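Local coordinates for pollen-specific leucine-rich repeat extensin-like protein 1 (Arabidopsis thaliana, PDB 6TME) that probably binds small secreted peptide signals through its leucine-rich repeat domain while anchoring in the pollen-tube cell wall through an extensin-like region, at residues V284-V298 with K307-E321. Numbering follows the deposited sequence.
Sequences VEQMDFSYNKFTGFV and KLSNFTFSYNFFNGE. With NAG (2-acetamido-2-deoxy-beta-D-glucopyranose), chain E; NAG (2-acetamido-2-deoxy-beta-D-glucopyranose), chain B.
Strands 286-288 and 310-312 run parallel, their axes 4.8 Å apart and 4° from alignment; Met-287 N donates to Asn-310 O, and Met-287 O accepts from Thr-312 N. Further on, 284-298 turns a corner at Gly-296, and the segments pair again in parallel at Phe-297 with Gly-320 and Val-298 with Glu-321, as successive coils of a leucine-rich repeat solenoid do. The Asn-316 amide bridges the two loops between these pairings. Its ND2 donates to Phe-289 O at 3.0 Å, with an N-H...O angle of 162°, and also to Phe-313 O in its own coil; its OD1 accepts from Phe-294 N at 3.2 Å. Asn-292 ND2 reaches the same Phe-289 O from the opposite face of the carbonyl, so the asparagines of adjacent coils grip one oxygen. With an alanine at Asn-316, Phe-294 N would probably lose its acceptor and Phe-289 O one of its two donors. On the inside, Phe-311 takes Met-287 CE over one face and Val-298 CG1 at its edge, 3.6 Å from CE2, while Val-298 CG2 lies over the Phe-318 ring. Like first torsions (chi1 -70° and -64°) send the Tyr-291 and Tyr-315 rings the same way, into an offset stack with centroids 4.3 Å apart and nearly parallel planes. Asn-310 ND2 carries a covalently bound N-acetylglucosamine and donates to Gln-286 OE1 at 3.0 Å. Buried asparagine amides thus tie neighbouring coils together above an aromatic interior, while the strand face bearing Gln-286 and Asn-310 holds the glycan.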
loop_
_atom_site.group_PDB
_atom_site.type_symbol
_atom_site.label_atom_id
_atom_site.label_comp_id
_atom_site.label_asym_id
_atom_site.label_seq_id
_atom_site.Cartn_x
_atom_site.Cartn_y
_atom_site.Cartn_z
ATOM N N VAL A 284 -5.786 -17.606 -1.703
ATOM C CA VAL A 284 -4.772 -16.872 -2.441
ATOM C C VAL A 284 -5.020 -17.035 -3.929
ATOM O O VAL A 284 -5.356 -18.124 -4.410
ATOM C CB VAL A 284 -3.355 -17.302 -2.034
ATOM C CG1 VAL A 284 -2.938 -18.602 -2.679
ATOM C CG2 VAL A 284 -2.366 -16.175 -2.381
ATOM N N GLU A 285 -4.949 -15.924 -4.655
ATOM C CA GLU A 285 -5.134 -15.933 -6.094
ATOM C C GLU A 285 -3.844 -15.663 -6.842
ATOM O O GLU A 285 -3.545 -16.336 -7.840
ATOM C CB GLU A 285 -6.191 -14.899 -6.491
ATOM C CG GLU A 285 -7.598 -15.310 -6.094
ATOM C CD GLU A 285 -8.587 -14.155 -6.163
ATOM O OE1 GLU A 285 -8.287 -13.144 -6.840
ATOM O OE2 GLU A 285 -9.652 -14.247 -5.512
ATOM N N GLN A 286 -3.073 -14.704 -6.346
ATOM C CA GLN A 286 -1.788 -14.307 -6.899
ATOM C C GLN A 286 -0.742 -14.603 -5.842
ATOM O O GLN A 286 -0.859 -14.136 -4.705
ATOM C CB GLN A 286 -1.784 -12.817 -7.266
ATOM C CG GLN A 286 -2.879 -12.393 -8.239
ATOM C CD GLN A 286 -2.565 -12.781 -9.678
ATOM O OE1 GLN A 286 -1.402 -12.771 -10.112
ATOM N NE2 GLN A 286 -3.597 -13.113 -10.423
ATOM N N MET A 287 0.252 -15.403 -6.199
ATOM C CA MET A 287 1.333 -15.749 -5.285
ATOM C C MET A 287 2.628 -15.721 -6.082
ATOM O O MET A 287 2.756 -16.433 -7.082
ATOM C CB MET A 287 1.109 -17.118 -4.632
ATOM C CG MET A 287 1.967 -17.307 -3.368
ATOM S SD MET A 287 1.334 -18.518 -2.183
ATOM C CE MET A 287 1.342 -20.004 -3.159
ATOM N N ASP A 288 3.565 -14.882 -5.652
ATOM C CA ASP A 288 4.799 -14.601 -6.386
ATOM C C ASP A 288 5.969 -14.730 -5.422
ATOM O O ASP A 288 6.110 -13.915 -4.504
ATOM C CB ASP A 288 4.775 -13.191 -7.001
ATOM C CG ASP A 288 5.978 -12.925 -7.936
ATOM O OD1 ASP A 288 6.941 -13.713 -7.955
ATOM O OD2 ASP A 288 5.966 -11.920 -8.668
ATOM N N PHE A 289 6.817 -15.735 -5.632
ATOM C CA PHE A 289 8.057 -15.861 -4.872
ATOM C C PHE A 289 9.281 -15.687 -5.748
ATOM O O PHE A 289 10.389 -16.039 -5.317
ATOM C CB PHE A 289 8.147 -17.216 -4.167
ATOM C CG PHE A 289 7.076 -17.453 -3.154
ATOM C CD1 PHE A 289 6.947 -16.633 -2.062
ATOM C CD2 PHE A 289 6.227 -18.518 -3.275
ATOM C CE1 PHE A 289 5.972 -16.863 -1.127
ATOM C CE2 PHE A 289 5.260 -18.761 -2.335
ATOM C CZ PHE A 289 5.123 -17.931 -1.274
ATOM N N SER A 290 9.112 -15.180 -6.972
ATOM C CA SER A 290 10.239 -15.112 -7.899
ATOM C C SER A 290 11.398 -14.295 -7.311
ATOM O O SER A 290 11.227 -13.470 -6.404
ATOM C CB SER A 290 9.794 -14.524 -9.243
ATOM O OG SER A 290 9.583 -13.132 -9.141
ATOM N N TYR A 291 12.597 -14.558 -7.832
ATOM C CA TYR A 291 13.806 -13.777 -7.541
ATOM C C TYR A 291 14.140 -13.803 -6.054
ATOM O O TYR A 291 14.201 -12.776 -5.374
ATOM C CB TYR A 291 13.668 -12.339 -8.030
ATOM C CG TYR A 291 13.679 -12.213 -9.517
ATOM C CD1 TYR A 291 14.883 -12.166 -10.212
ATOM C CD2 TYR A 291 12.483 -12.124 -10.232
ATOM C CE1 TYR A 291 14.903 -12.062 -11.578
ATOM C CE2 TYR A 291 12.488 -12.017 -11.605
ATOM C CZ TYR A 291 13.705 -11.987 -12.276
ATOM O OH TYR A 291 13.734 -11.869 -13.649
ATOM N N ASN A 292 14.345 -15.012 -5.556
ATOM C CA ASN A 292 14.775 -15.217 -4.188
ATOM C C ASN A 292 15.857 -16.286 -4.214
ATOM O O ASN A 292 16.485 -16.530 -5.247
ATOM C CB ASN A 292 13.549 -15.552 -3.331
ATOM C CG ASN A 292 12.835 -14.307 -2.864
ATOM O OD1 ASN A 292 13.391 -13.520 -2.101
ATOM N ND2 ASN A 292 11.608 -14.110 -3.331
ATOM N N LYS A 293 16.075 -16.941 -3.081
ATOM C CA LYS A 293 17.036 -18.032 -3.007
ATOM C C LYS A 293 16.386 -19.269 -2.416
ATOM O O LYS A 293 17.021 -20.036 -1.688
ATOM C CB LYS A 293 18.270 -17.627 -2.200
ATOM C CG LYS A 293 19.308 -16.947 -3.050
ATOM C CD LYS A 293 19.606 -15.540 -2.595
ATOM C CE LYS A 293 20.285 -15.519 -1.254
ATOM N NZ LYS A 293 20.695 -14.130 -0.917
ATOM N N PHE A 294 15.106 -19.482 -2.718
ATOM C CA PHE A 294 14.423 -20.662 -2.210
ATOM C C PHE A 294 15.005 -21.929 -2.814
ATOM O O PHE A 294 15.461 -21.956 -3.966
ATOM C CB PHE A 294 12.938 -20.635 -2.530
ATOM C CG PHE A 294 12.190 -19.542 -1.854
ATOM C CD1 PHE A 294 11.999 -19.559 -0.479
ATOM C CD2 PHE A 294 11.648 -18.504 -2.602
ATOM C CE1 PHE A 294 11.290 -18.541 0.152
ATOM C CE2 PHE A 294 10.947 -17.482 -1.976
ATOM C CZ PHE A 294 10.761 -17.504 -0.597
ATOM N N THR A 295 14.928 -23.000 -2.039
ATOM C CA THR A 295 15.400 -24.306 -2.464
ATOM C C THR A 295 14.320 -25.338 -2.188
ATOM O O THR A 295 13.351 -25.086 -1.464
ATOM C CB THR A 295 16.700 -24.692 -1.751
ATOM O OG1 THR A 295 16.527 -24.567 -0.335
ATOM C CG2 THR A 295 17.837 -23.778 -2.197
ATOM N N GLY A 296 14.495 -26.510 -2.793
ATOM C CA GLY A 296 13.665 -27.644 -2.459
ATOM C C GLY A 296 12.543 -27.890 -3.440
ATOM O O GLY A 296 12.647 -27.585 -4.634
ATOM N N PHE A 297 11.450 -28.426 -2.921
ATOM C CA PHE A 297 10.363 -28.955 -3.723
ATOM C C PHE A 297 9.176 -28.000 -3.699
ATOM O O PHE A 297 8.889 -27.377 -2.673
ATOM C CB PHE A 297 9.952 -30.343 -3.204
ATOM C CG PHE A 297 9.662 -31.323 -4.284
ATOM C CD1 PHE A 297 10.694 -32.018 -4.898
ATOM C CD2 PHE A 297 8.355 -31.537 -4.711
ATOM C CE1 PHE A 297 10.427 -32.914 -5.916
ATOM C CE2 PHE A 297 8.081 -32.433 -5.731
ATOM C CZ PHE A 297 9.122 -33.118 -6.335
ATOM N N VAL A 298 8.511 -27.863 -4.846
ATOM C CA VAL A 298 7.204 -27.220 -4.941
ATOM C C VAL A 298 6.191 -28.335 -5.162
ATOM O O VAL A 298 6.221 -29.018 -6.195
ATOM C CB VAL A 298 7.137 -26.183 -6.072
ATOM C CG1 VAL A 298 5.747 -25.546 -6.125
ATOM C CG2 VAL A 298 8.242 -25.116 -5.914
ATOM N N LYS A 307 -8.228 -21.313 -5.269
ATOM C CA LYS A 307 -8.381 -20.040 -5.959
ATOM C C LYS A 307 -7.086 -19.568 -6.602
ATOM O O LYS A 307 -7.074 -18.507 -7.242
ATOM C CB LYS A 307 -8.927 -18.980 -4.994
ATOM C CG LYS A 307 -10.401 -19.253 -4.618
ATOM C CD LYS A 307 -10.920 -18.264 -3.574
ATOM C CE LYS A 307 -10.851 -16.820 -4.090
ATOM N NZ LYS A 307 -11.003 -15.783 -3.022
ATOM N N LEU A 308 -6.015 -20.350 -6.481
ATOM C CA LEU A 308 -4.706 -19.942 -6.973
ATOM C C LEU A 308 -4.701 -19.953 -8.489
ATOM O O LEU A 308 -4.843 -21.010 -9.099
ATOM C CB LEU A 308 -3.641 -20.879 -6.426
ATOM C CG LEU A 308 -2.268 -20.625 -7.045
ATOM C CD1 LEU A 308 -1.799 -19.176 -6.785
ATOM C CD2 LEU A 308 -1.283 -21.640 -6.503
ATOM N N SER A 309 -4.525 -18.790 -9.114
ATOM C CA SER A 309 -4.556 -18.728 -10.567
ATOM C C SER A 309 -3.243 -18.291 -11.211
ATOM O O SER A 309 -3.063 -18.519 -12.410
ATOM C CB SER A 309 -5.697 -17.806 -11.037
ATOM O OG SER A 309 -5.400 -16.438 -10.853
ATOM N N ASN A 310 -2.330 -17.681 -10.463
ATOM C CA ASN A 310 -1.052 -17.203 -10.993
ATOM C C ASN A 310 -0.011 -17.459 -9.910
ATOM O O ASN A 310 -0.047 -16.831 -8.846
ATOM C CB ASN A 310 -1.118 -15.717 -11.374
ATOM C CG ASN A 310 0.063 -15.273 -12.223
ATOM O OD1 ASN A 310 0.752 -16.095 -12.819
ATOM N ND2 ASN A 310 0.298 -13.972 -12.287
ATOM N N PHE A 311 0.885 -18.410 -10.152
ATOM C CA PHE A 311 1.887 -18.808 -9.168
ATOM C C PHE A 311 3.245 -18.755 -9.853
ATOM O O PHE A 311 3.553 -19.605 -10.694
ATOM C CB PHE A 311 1.578 -20.198 -8.606
ATOM C CG PHE A 311 2.607 -20.730 -7.617
ATOM C CD1 PHE A 311 3.436 -19.877 -6.905
ATOM C CD2 PHE A 311 2.722 -22.101 -7.397
ATOM C CE1 PHE A 311 4.372 -20.376 -6.003
ATOM C CE2 PHE A 311 3.647 -22.605 -6.497
ATOM C CZ PHE A 311 4.475 -21.746 -5.801
ATOM N N THR A 312 4.038 -17.751 -9.491
ATOM C CA THR A 312 5.340 -17.439 -10.079
ATOM C C THR A 312 6.418 -17.787 -9.057
ATOM O O THR A 312 6.446 -17.211 -7.968
ATOM C CB THR A 312 5.416 -15.944 -10.432
ATOM O OG1 THR A 312 4.380 -15.604 -11.365
ATOM C CG2 THR A 312 6.792 -15.548 -10.985
ATOM N N PHE A 313 7.291 -18.733 -9.391
ATOM C CA PHE A 313 8.360 -19.119 -8.475
ATOM C C PHE A 313 9.697 -19.162 -9.207
ATOM O O PHE A 313 10.618 -19.881 -8.812
ATOM C CB PHE A 313 8.053 -20.452 -7.781
ATOM C CG PHE A 313 7.590 -21.559 -8.714
ATOM C CD1 PHE A 313 6.294 -21.579 -9.220
ATOM C CD2 PHE A 313 8.446 -22.604 -9.040
ATOM C CE1 PHE A 313 5.869 -22.606 -10.066
ATOM C CE2 PHE A 313 8.035 -23.646 -9.870
ATOM C CZ PHE A 313 6.747 -23.648 -10.391
ATOM N N SER A 314 9.814 -18.363 -10.263
ATOM C CA SER A 314 10.981 -18.365 -11.116
ATOM C C SER A 314 12.169 -17.703 -10.408
ATOM O O SER A 314 12.015 -17.013 -9.402
ATOM C CB SER A 314 10.641 -17.646 -12.421
ATOM O OG SER A 314 10.452 -16.285 -12.157
ATOM N N TYR A 315 13.370 -17.908 -10.960
ATOM C CA TYR A 315 14.609 -17.355 -10.404
ATOM C C TYR A 315 14.745 -17.682 -8.921
ATOM O O TYR A 315 14.789 -16.795 -8.055
ATOM C CB TYR A 315 14.696 -15.848 -10.632
ATOM C CG TYR A 315 14.752 -15.557 -12.080
ATOM C CD1 TYR A 315 15.968 -15.578 -12.758
ATOM C CD2 TYR A 315 13.589 -15.318 -12.803
ATOM C CE1 TYR A 315 16.028 -15.343 -14.114
ATOM C CE2 TYR A 315 13.643 -15.080 -14.165
ATOM C CZ TYR A 315 14.864 -15.098 -14.810
ATOM O OH TYR A 315 14.926 -14.865 -16.156
ATOM N N ASN A 316 14.822 -18.982 -8.657
ATOM C CA ASN A 316 15.101 -19.524 -7.326
ATOM C C ASN A 316 16.037 -20.717 -7.509
ATOM O O ASN A 316 16.707 -20.859 -8.542
ATOM C CB ASN A 316 13.784 -19.857 -6.616
ATOM C CG ASN A 316 13.100 -18.598 -6.080
ATOM O OD1 ASN A 316 13.611 -17.963 -5.162
ATOM N ND2 ASN A 316 11.976 -18.208 -6.687
ATOM N N PHE A 317 16.103 -21.596 -6.514
ATOM C CA PHE A 317 16.873 -22.837 -6.691
ATOM C C PHE A 317 16.031 -24.063 -6.359
ATOM O O PHE A 317 16.496 -24.992 -5.686
ATOM C CB PHE A 317 18.137 -22.844 -5.837
ATOM C CG PHE A 317 19.044 -21.673 -6.071
ATOM C CD1 PHE A 317 20.120 -21.779 -6.921
ATOM C CD2 PHE A 317 18.821 -20.471 -5.423
ATOM C CE1 PHE A 317 20.960 -20.717 -7.137
ATOM C CE2 PHE A 317 19.663 -19.401 -5.628
ATOM C CZ PHE A 317 20.740 -19.530 -6.495
ATOM N N PHE A 318 14.776 -24.092 -6.800
ATOM C CA PHE A 318 13.975 -25.294 -6.626
ATOM C C PHE A 318 14.562 -26.426 -7.478
ATOM O O PHE A 318 14.937 -26.223 -8.643
ATOM C CB PHE A 318 12.517 -25.013 -6.999
ATOM C CG PHE A 318 11.843 -23.962 -6.124
ATOM C CD1 PHE A 318 11.529 -24.236 -4.793
ATOM C CD2 PHE A 318 11.517 -22.712 -6.634
ATOM C CE1 PHE A 318 10.908 -23.271 -3.991
ATOM C CE2 PHE A 318 10.911 -21.749 -5.836
ATOM C CZ PHE A 318 10.596 -22.029 -4.517
ATOM N N ASN A 319 14.680 -27.611 -6.885
ATOM C CA ASN A 319 15.202 -28.773 -7.594
ATOM C C ASN A 319 14.140 -29.836 -7.848
ATOM O O ASN A 319 14.467 -30.891 -8.394
ATOM C CB ASN A 319 16.402 -29.384 -6.846
ATOM C CG ASN A 319 16.034 -29.947 -5.465
ATOM O OD1 ASN A 319 14.914 -29.792 -4.976
ATOM N ND2 ASN A 319 16.988 -30.615 -4.839
ATOM N N GLY A 320 12.883 -29.583 -7.484
ATOM C CA GLY A 320 11.792 -30.476 -7.824
ATOM C C GLY A 320 10.477 -29.729 -7.848
ATOM O O GLY A 320 10.298 -28.726 -7.145
ATOM N N GLU A 321 9.545 -30.217 -8.669
ATOM C CA GLU A 321 8.204 -29.652 -8.667
ATOM C C GLU A 321 7.198 -30.742 -8.979
ATOM O O GLU A 321 7.471 -31.649 -9.760
ATOM C CB GLU A 321 8.046 -28.503 -9.670
ATOM C CG GLU A 321 8.330 -28.858 -11.118
ATOM C CD GLU A 321 8.172 -27.651 -12.047
ATOM O OE1 GLU A 321 7.721 -26.585 -11.575
ATOM O OE2 GLU A 321 8.502 -27.759 -13.246
HETATM C C1 NAG E . 1.401 -13.416 -13.054
HETATM C C2 NAG E . 0.948 -12.278 -13.963
HETATM C C3 NAG E . 2.155 -11.623 -14.632
HETATM C C4 NAG E . 3.123 -11.120 -13.570
HETATM C C5 NAG E . 3.545 -12.267 -12.655
HETATM C C6 NAG E . 4.321 -11.785 -11.452
HETATM C C7 NAG E . -1.334 -12.742 -14.763
HETATM C C8 NAG E . -2.166 -13.240 -15.905
HETATM N N2 NAG E . -0.009 -12.737 -14.960
HETATM O O3 NAG E . 1.719 -10.520 -15.419
HETATM O O4 NAG E . 4.250 -10.475 -14.159
HETATM O O5 NAG E . 2.386 -12.933 -12.125
HETATM O O6 NAG E . 3.461 -11.121 -10.531
HETATM O O7 NAG E . -1.840 -12.372 -13.703
HETATM C C1 NAG B . 7.786 -9.071 -14.859
HETATM C C2 NAG B . 6.899 -9.980 -14.010
HETATM C C3 NAG B . 5.436 -9.837 -14.438
HETATM C C4 NAG B . 5.022 -8.369 -14.459
HETATM C C5 NAG B . 6.029 -7.513 -15.225
HETATM C C6 NAG B . 5.772 -6.030 -15.091
HETATM C C7 NAG B . 7.899 -12.032 -13.094
HETATM C C8 NAG B . 8.305 -13.448 -13.382
HETATM N N2 NAG B . 7.335 -11.366 -14.109
HETATM O O1 NAG B . 9.114 -9.184 -14.461
HETATM O O4 NAG B . 3.763 -8.252 -15.106
HETATM O O5 NAG B . 7.355 -7.736 -14.728
HETATM O O6 NAG B . 6.973 -5.283 -15.253
HETATM O O7 NAG B . 8.076 -11.515 -11.989
HETATM O O HOH W 1 -6.312 -20.650 -3.470
HETATM O O HOH W 2 16.668 -27.252 -4.282
#